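Clavulanic acid biosynthesis oligopeptide binding protein 2 (Streptomyces clavuligerus, PDB 2WOL) is an extracellular solute-binding protein of the clavulanic acid biosynthetic pathway that probably binds oligopeptides. Local coordinates at residues H122-V127 with E159-V164. Residues are numbered along the deposited sequence; the frame is centred on the assembly and turned at random.
Sequences HAVQRV and EPLRSV
Q125 reaches from helix 117-127 to the loop ahead of strand 164-166, where its amide oxygen takes the backbone N-H of L161. At the start of this side chain, CB leaves the helix on the loop side. CG, set beside the backbone N and anti to the carbonyl carbon (chi1 -74°), runs alongside L161 and lies 3.8 Å from L161 CB. The chain stays extended beyond CG, so CD comes within 3.7 Å of L161 N. At the tip, Q125 OE1 accepts from L161 N at 2.7 Å, a short and nearly straight bond with an N-H...O angle of 165°. The donor sits above the carbonyl plane of the amide, 38° out of it. The same oxygen also rests against P160, 3.2 Å from P160 CA. A buried loop N-H is thereby satisfied by a side chain of the helix.

The side chains of L161 and Q125 run antiparallel, each passing alongside the other. With CG of L161 anti to its N, the leucine side chain runs back along the glutamine toward V124, and L161 CD2 ends 4.5 Å from V124 CG1, a loose apolar touch. Both V124 and L161 also lean on L144 of helix 140-144, and V124 meets F174 of strand 171-175. L161 opens a type I beta turn closed by the bond from V164 N to L161 O, 3.1 Å. On the outer side, R162 grips E159 OE2 side-on with NE and NH2.

The arrangement is a glutamine side chain accepting a hydrogen bond from a loop N-H just before an edge strand. It ties helix 117-127 to the loop entering strand 164-166, an outermost strand of a four-stranded antiparallel sheet, in what is probably the small extra domain of family 5 solute-binding proteins.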
loop_
_atom_site.group_PDB
_atom_site.type_symbol
_atom_site.label_atom_id
_atom_site.label_comp_id
_atom_site.label_asym_id
_atom_site.label_seq_id
_atom_site.Cartn_x
_atom_site.Cartn_y
_atom_site.Cartn_z
ATOM N N HIS A 122 -17.296 -10.016 14.201
ATOM C CA HIS A 122 -17.021 -8.972 15.180
ATOM C C HIS A 122 -15.907 -8.032 14.716
ATOM O O HIS A 122 -16.031 -6.814 14.848
ATOM C CB HIS A 122 -16.708 -9.535 16.569
ATOM C CG HIS A 122 -16.536 -8.468 17.603
ATOM N ND1 HIS A 122 -17.594 -7.719 18.073
ATOM C CD2 HIS A 122 -15.430 -7.990 18.219
ATOM C CE1 HIS A 122 -17.147 -6.837 18.949
ATOM N NE2 HIS A 122 -15.838 -6.979 19.055
ATOM N N ALA A 123 -14.839 -8.601 14.162
ATOM C CA ALA A 123 -13.735 -7.811 13.617
ATOM C C ALA A 123 -14.215 -6.843 12.535
ATOM O O ALA A 123 -13.861 -5.659 12.550
ATOM C CB ALA A 123 -12.659 -8.728 13.069
ATOM N N VAL A 124 -15.028 -7.348 11.613
ATOM C CA VAL A 124 -15.577 -6.526 10.538
ATOM C C VAL A 124 -16.510 -5.444 11.106
ATOM O O VAL A 124 -16.479 -4.292 10.672
ATOM C CB VAL A 124 -16.284 -7.403 9.473
ATOM C CG1 VAL A 124 -17.004 -6.549 8.453
ATOM C CG2 VAL A 124 -15.262 -8.310 8.783
ATOM N N GLN A 125 -17.317 -5.822 12.094
ATOM C CA GLN A 125 -18.204 -4.871 12.761
ATOM C C GLN A 125 -17.433 -3.749 13.451
ATOM O O GLN A 125 -17.853 -2.590 13.397
ATOM C CB GLN A 125 -19.114 -5.595 13.753
ATOM C CG GLN A 125 -20.217 -6.370 13.062
ATOM C CD GLN A 125 -21.076 -7.208 13.995
ATOM O OE1 GLN A 125 -22.092 -7.746 13.568
ATOM N NE2 GLN A 125 -20.658 -7.350 15.251
ATOM N N ARG A 126 -16.307 -4.090 14.084
ATOM C CA ARG A 126 -15.442 -3.114 14.757
ATOM C C ARG A 126 -15.028 -1.954 13.856
ATOM O O ARG A 126 -14.931 -0.812 14.308
ATOM C CB ARG A 126 -14.180 -3.789 15.303
ATOM C CG ARG A 126 -14.412 -4.682 16.493
ATOM C CD ARG A 126 -13.125 -5.372 16.896
ATOM N NE ARG A 126 -12.367 -4.607 17.885
ATOM C CZ ARG A 126 -11.151 -4.094 17.699
ATOM N NH1 ARG A 126 -10.512 -4.238 16.540
ATOM N NH2 ARG A 126 -10.572 -3.424 18.682
ATOM N N VAL A 127 -14.762 -2.257 12.588
ATOM C CA VAL A 127 -14.364 -1.241 11.611
ATOM C C VAL A 127 -15.381 -0.091 11.543
ATOM O O VAL A 127 -15.012 1.065 11.313
ATOM C CB VAL A 127 -14.139 -1.873 10.214
ATOM C CG1 VAL A 127 -13.855 -0.807 9.154
ATOM C CG2 VAL A 127 -13.005 -2.896 10.269
ATOM N N GLU A 159 -26.970 -5.825 18.238
ATOM C CA GLU A 159 -27.518 -6.486 17.061
ATOM C C GLU A 159 -26.436 -6.582 15.990
ATOM O O GLU A 159 -25.837 -5.572 15.621
ATOM C CB GLU A 159 -28.732 -5.743 16.517
ATOM C CG GLU A 159 -29.443 -6.511 15.417
ATOM C CD GLU A 159 -30.565 -5.730 14.771
ATOM O OE1 GLU A 159 -30.653 -4.501 14.986
ATOM O OE2 GLU A 159 -31.362 -6.354 14.038
ATOM N N PRO A 160 -26.157 -7.805 15.511
ATOM C CA PRO A 160 -25.145 -7.961 14.474
ATOM C C PRO A 160 -25.461 -7.202 13.192
ATOM O O PRO A 160 -26.622 -6.901 12.900
ATOM C CB PRO A 160 -25.153 -9.469 14.202
ATOM C CG PRO A 160 -25.677 -10.075 15.458
ATOM C CD PRO A 160 -26.718 -9.105 15.922
ATOM N N LEU A 161 -24.408 -6.889 12.445
ATOM C CA LEU A 161 -24.521 -6.325 11.114
ATOM C C LEU A 161 -25.370 -7.268 10.258
ATOM O O LEU A 161 -25.091 -8.464 10.175
ATOM C CB LEU A 161 -23.110 -6.161 10.541
ATOM C CG LEU A 161 -22.794 -5.438 9.235
ATOM C CD1 LEU A 161 -23.406 -4.055 9.156
ATOM C CD2 LEU A 161 -21.284 -5.357 9.097
ATOM N N ARG A 162 -26.418 -6.728 9.648
ATOM C CA ARG A 162 -27.414 -7.559 8.967
ATOM C C ARG A 162 -26.935 -8.141 7.648
ATOM O O ARG A 162 -27.531 -9.085 7.118
ATOM C CB ARG A 162 -28.707 -6.783 8.770
ATOM C CG ARG A 162 -29.443 -6.578 10.063
ATOM C CD ARG A 162 -30.909 -6.532 9.826
ATOM N NE ARG A 162 -31.628 -6.409 11.084
ATOM C CZ ARG A 162 -32.864 -5.941 11.177
ATOM N NH1 ARG A 162 -33.501 -5.550 10.082
ATOM N NH2 ARG A 162 -33.451 -5.859 12.361
ATOM N N SER A 163 -25.851 -7.575 7.134
ATOM C CA SER A 163 -25.237 -8.030 5.898
ATOM C C SER A 163 -24.202 -9.122 6.150
ATOM O O SER A 163 -23.597 -9.629 5.208
ATOM C CB SER A 163 -24.573 -6.847 5.202
ATOM O OG SER A 163 -23.728 -6.161 6.108
ATOM N N VAL A 164 -23.980 -9.471 7.416
ATOM C CA VAL A 164 -23.023 -10.526 7.749
ATOM C C VAL A 164 -23.718 -11.631 8.540
ATOM O O VAL A 164 -24.183 -11.408 9.660
ATOM C CB VAL A 164 -21.785 -10.012 8.535
ATOM C CG1 VAL A 164 -20.762 -11.128 8.665
ATOM C CG2 VAL A 164 -21.140 -8.815 7.851
#